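Local coordinates for PTS system fructose-specific EIIB component (Bacillus subtilis, PDB 1BLE), which carries phosphoryl groups from phospho-EIIA to incoming fructose as the IIB component of a sugar phosphotransferase system, at residues I31-D36 against M81-N86. Numbering follows the deposited sequence.
Sequences IIVVSD and MLLFEN
Ile32 joins strand 31-34 to its parallel neighbour 81-84 through both backbone polar atoms: its N donates to Met81 O (3.0 Å), and its O accepts from Leu83 N (2.9 Å), which approaches tilted from the carbonyl plane. Val34 N closes the run on Leu83 O with a nearly straight bond (170° at the hydrogen). Beyond it the strands part, and a water takes over, donating to Val34 O and accepting from Glu85 N, so the next carbonyl and amide are still satisfied. A second water lies between Ser35 OG and Glu85 OE1, donating to the latter; Ser35 OG also N-caps the following helix through Ile38 N, while Glu85 OE2 forms a salt bridge with Arg44. On one face Leu83, its side chain about 9 Å from that of active-site His15, which phospho-EIIA phosphorylates, meets Ile31 CG2 through CD1 (3.8 Å) and Val33 CG2 through CB. On the other, Leu82 CD2 touches Ile32 CB and Val34 CG2, while Phe84 lies alongside Val34, CE1 nearest Val34 CB in an oblique approach. In the mixed central sheet of this α/β fold, strands 57-61 and 3-10 flank the pair; helix 18-26 covers Ile31, Met81 and Leu83, helix 63-71 Ile32, Val34 and Leu82.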
loop_
_atom_site.group_PDB
_atom_site.type_symbol
_atom_site.label_atom_id
_atom_site.label_comp_id
_atom_site.label_asym_id
_atom_site.label_seq_id
_atom_site.Cartn_x
_atom_site.Cartn_y
_atom_site.Cartn_z
ATOM N N ILE A 31 -6.333 -11.346 -3.038
ATOM C CA ILE A 31 -5.104 -12.125 -3.034
ATOM C C ILE A 31 -4.447 -11.879 -1.692
ATOM O O ILE A 31 -4.189 -10.746 -1.322
ATOM C CB ILE A 31 -4.126 -11.643 -4.093
ATOM C CG1 ILE A 31 -4.674 -11.944 -5.450
ATOM C CG2 ILE A 31 -2.804 -12.386 -4.014
ATOM C CD1 ILE A 31 -3.705 -11.527 -6.498
ATOM N N ILE A 32 -4.150 -12.932 -0.961
ATOM C CA ILE A 32 -3.517 -12.729 0.310
ATOM C C ILE A 32 -2.191 -13.470 0.358
ATOM O O ILE A 32 -2.116 -14.653 0.018
ATOM C CB ILE A 32 -4.428 -13.216 1.436
ATOM C CG1 ILE A 32 -5.749 -12.469 1.385
ATOM C CG2 ILE A 32 -3.771 -13.006 2.769
ATOM C CD1 ILE A 32 -6.862 -13.211 2.069
ATOM N N VAL A 33 -1.133 -12.757 0.724
ATOM C CA VAL A 33 0.194 -13.387 0.859
ATOM C C VAL A 33 0.286 -13.814 2.320
ATOM O O VAL A 33 0.057 -13.014 3.238
ATOM C CB VAL A 33 1.354 -12.409 0.481
ATOM C CG1 VAL A 33 2.689 -12.964 0.896
ATOM C CG2 VAL A 33 1.379 -12.229 -0.990
ATOM N N VAL A 34 0.508 -15.103 2.533
ATOM C CA VAL A 34 0.576 -15.633 3.897
ATOM C C VAL A 34 2.043 -15.969 4.200
ATOM O O VAL A 34 2.641 -16.821 3.551
ATOM C CB VAL A 34 -0.348 -16.893 4.032
ATOM C CG1 VAL A 34 -0.448 -17.348 5.446
ATOM C CG2 VAL A 34 -1.746 -16.599 3.498
ATOM N N SER A 35 2.641 -15.240 5.133
ATOM C CA SER A 35 4.044 -15.466 5.498
ATOM C C SER A 35 4.357 -14.633 6.699
ATOM O O SER A 35 4.096 -13.454 6.672
ATOM C CB SER A 35 4.994 -15.060 4.364
ATOM O OG SER A 35 6.297 -14.772 4.870
ATOM N N ASP A 36 4.943 -15.232 7.739
ATOM C CA ASP A 36 5.292 -14.487 8.959
ATOM C C ASP A 36 6.420 -13.486 8.694
ATOM O O ASP A 36 6.298 -12.328 9.064
ATOM C CB ASP A 36 5.666 -15.427 10.111
ATOM C CG ASP A 36 4.458 -16.179 10.698
ATOM O OD1 ASP A 36 3.738 -16.875 9.944
ATOM O OD2 ASP A 36 4.253 -16.094 11.930
ATOM N N MET A 81 -7.497 -16.186 -3.042
ATOM C CA MET A 81 -6.381 -16.949 -3.579
ATOM C C MET A 81 -5.181 -16.604 -2.682
ATOM O O MET A 81 -4.897 -15.425 -2.460
ATOM C CB MET A 81 -6.154 -16.498 -5.015
ATOM C CG MET A 81 -5.081 -17.209 -5.720
ATOM S SD MET A 81 -4.817 -16.523 -7.325
ATOM C CE MET A 81 -3.064 -17.002 -7.462
ATOM N N LEU A 82 -4.563 -17.620 -2.071
ATOM C CA LEU A 82 -3.392 -17.431 -1.174
ATOM C C LEU A 82 -2.046 -17.645 -1.895
ATOM O O LEU A 82 -1.927 -18.493 -2.799
ATOM C CB LEU A 82 -3.467 -18.401 0.002
ATOM C CG LEU A 82 -4.768 -18.376 0.803
ATOM C CD1 LEU A 82 -4.755 -19.446 1.872
ATOM C CD2 LEU A 82 -4.930 -17.020 1.454
ATOM N N LEU A 83 -1.050 -16.860 -1.501
ATOM C CA LEU A 83 0.279 -16.963 -2.054
ATOM C C LEU A 83 1.223 -17.345 -0.935
ATOM O O LEU A 83 1.165 -16.769 0.161
ATOM C CB LEU A 83 0.691 -15.633 -2.649
ATOM C CG LEU A 83 0.207 -15.459 -4.089
ATOM C CD1 LEU A 83 0.540 -14.052 -4.578
ATOM C CD2 LEU A 83 0.867 -16.525 -4.963
ATOM N N PHE A 84 2.091 -18.314 -1.190
ATOM C CA PHE A 84 3.038 -18.772 -0.173
ATOM C C PHE A 84 4.458 -18.727 -0.727
ATOM O O PHE A 84 4.673 -18.889 -1.914
ATOM C CB PHE A 84 2.700 -20.219 0.279
ATOM C CG PHE A 84 1.376 -20.352 0.990
ATOM C CD1 PHE A 84 1.266 -20.100 2.340
ATOM C CD2 PHE A 84 0.220 -20.657 0.287
ATOM C CE1 PHE A 84 0.018 -20.147 2.959
ATOM C CE2 PHE A 84 -1.002 -20.698 0.903
ATOM C CZ PHE A 84 -1.110 -20.448 2.228
ATOM N N GLU A 85 5.425 -18.476 0.144
ATOM C CA GLU A 85 6.847 -18.441 -0.229
ATOM C C GLU A 85 7.366 -19.878 -0.263
ATOM O O GLU A 85 8.280 -20.185 -1.029
ATOM C CB GLU A 85 7.669 -17.790 0.870
ATOM C CG GLU A 85 8.223 -16.437 0.699
ATOM C CD GLU A 85 9.082 -16.114 1.926
ATOM O OE1 GLU A 85 8.533 -16.029 3.064
ATOM O OE2 GLU A 85 10.318 -16.008 1.771
ATOM N N ASN A 86 6.820 -20.730 0.618
ATOM C CA ASN A 86 7.271 -22.122 0.800
ATOM C C ASN A 86 6.180 -23.066 1.334
ATOM O O ASN A 86 5.121 -22.610 1.741
ATOM C CB ASN A 86 8.429 -22.107 1.803
ATOM C CG ASN A 86 8.036 -21.477 3.147
ATOM O OD1 ASN A 86 8.662 -20.527 3.622
ATOM N ND2 ASN A 86 6.982 -22.006 3.754
HETATM O O HOH W 1 4.480 -18.450 2.775
HETATM O O HOH W 2 7.762 -16.930 5.849
#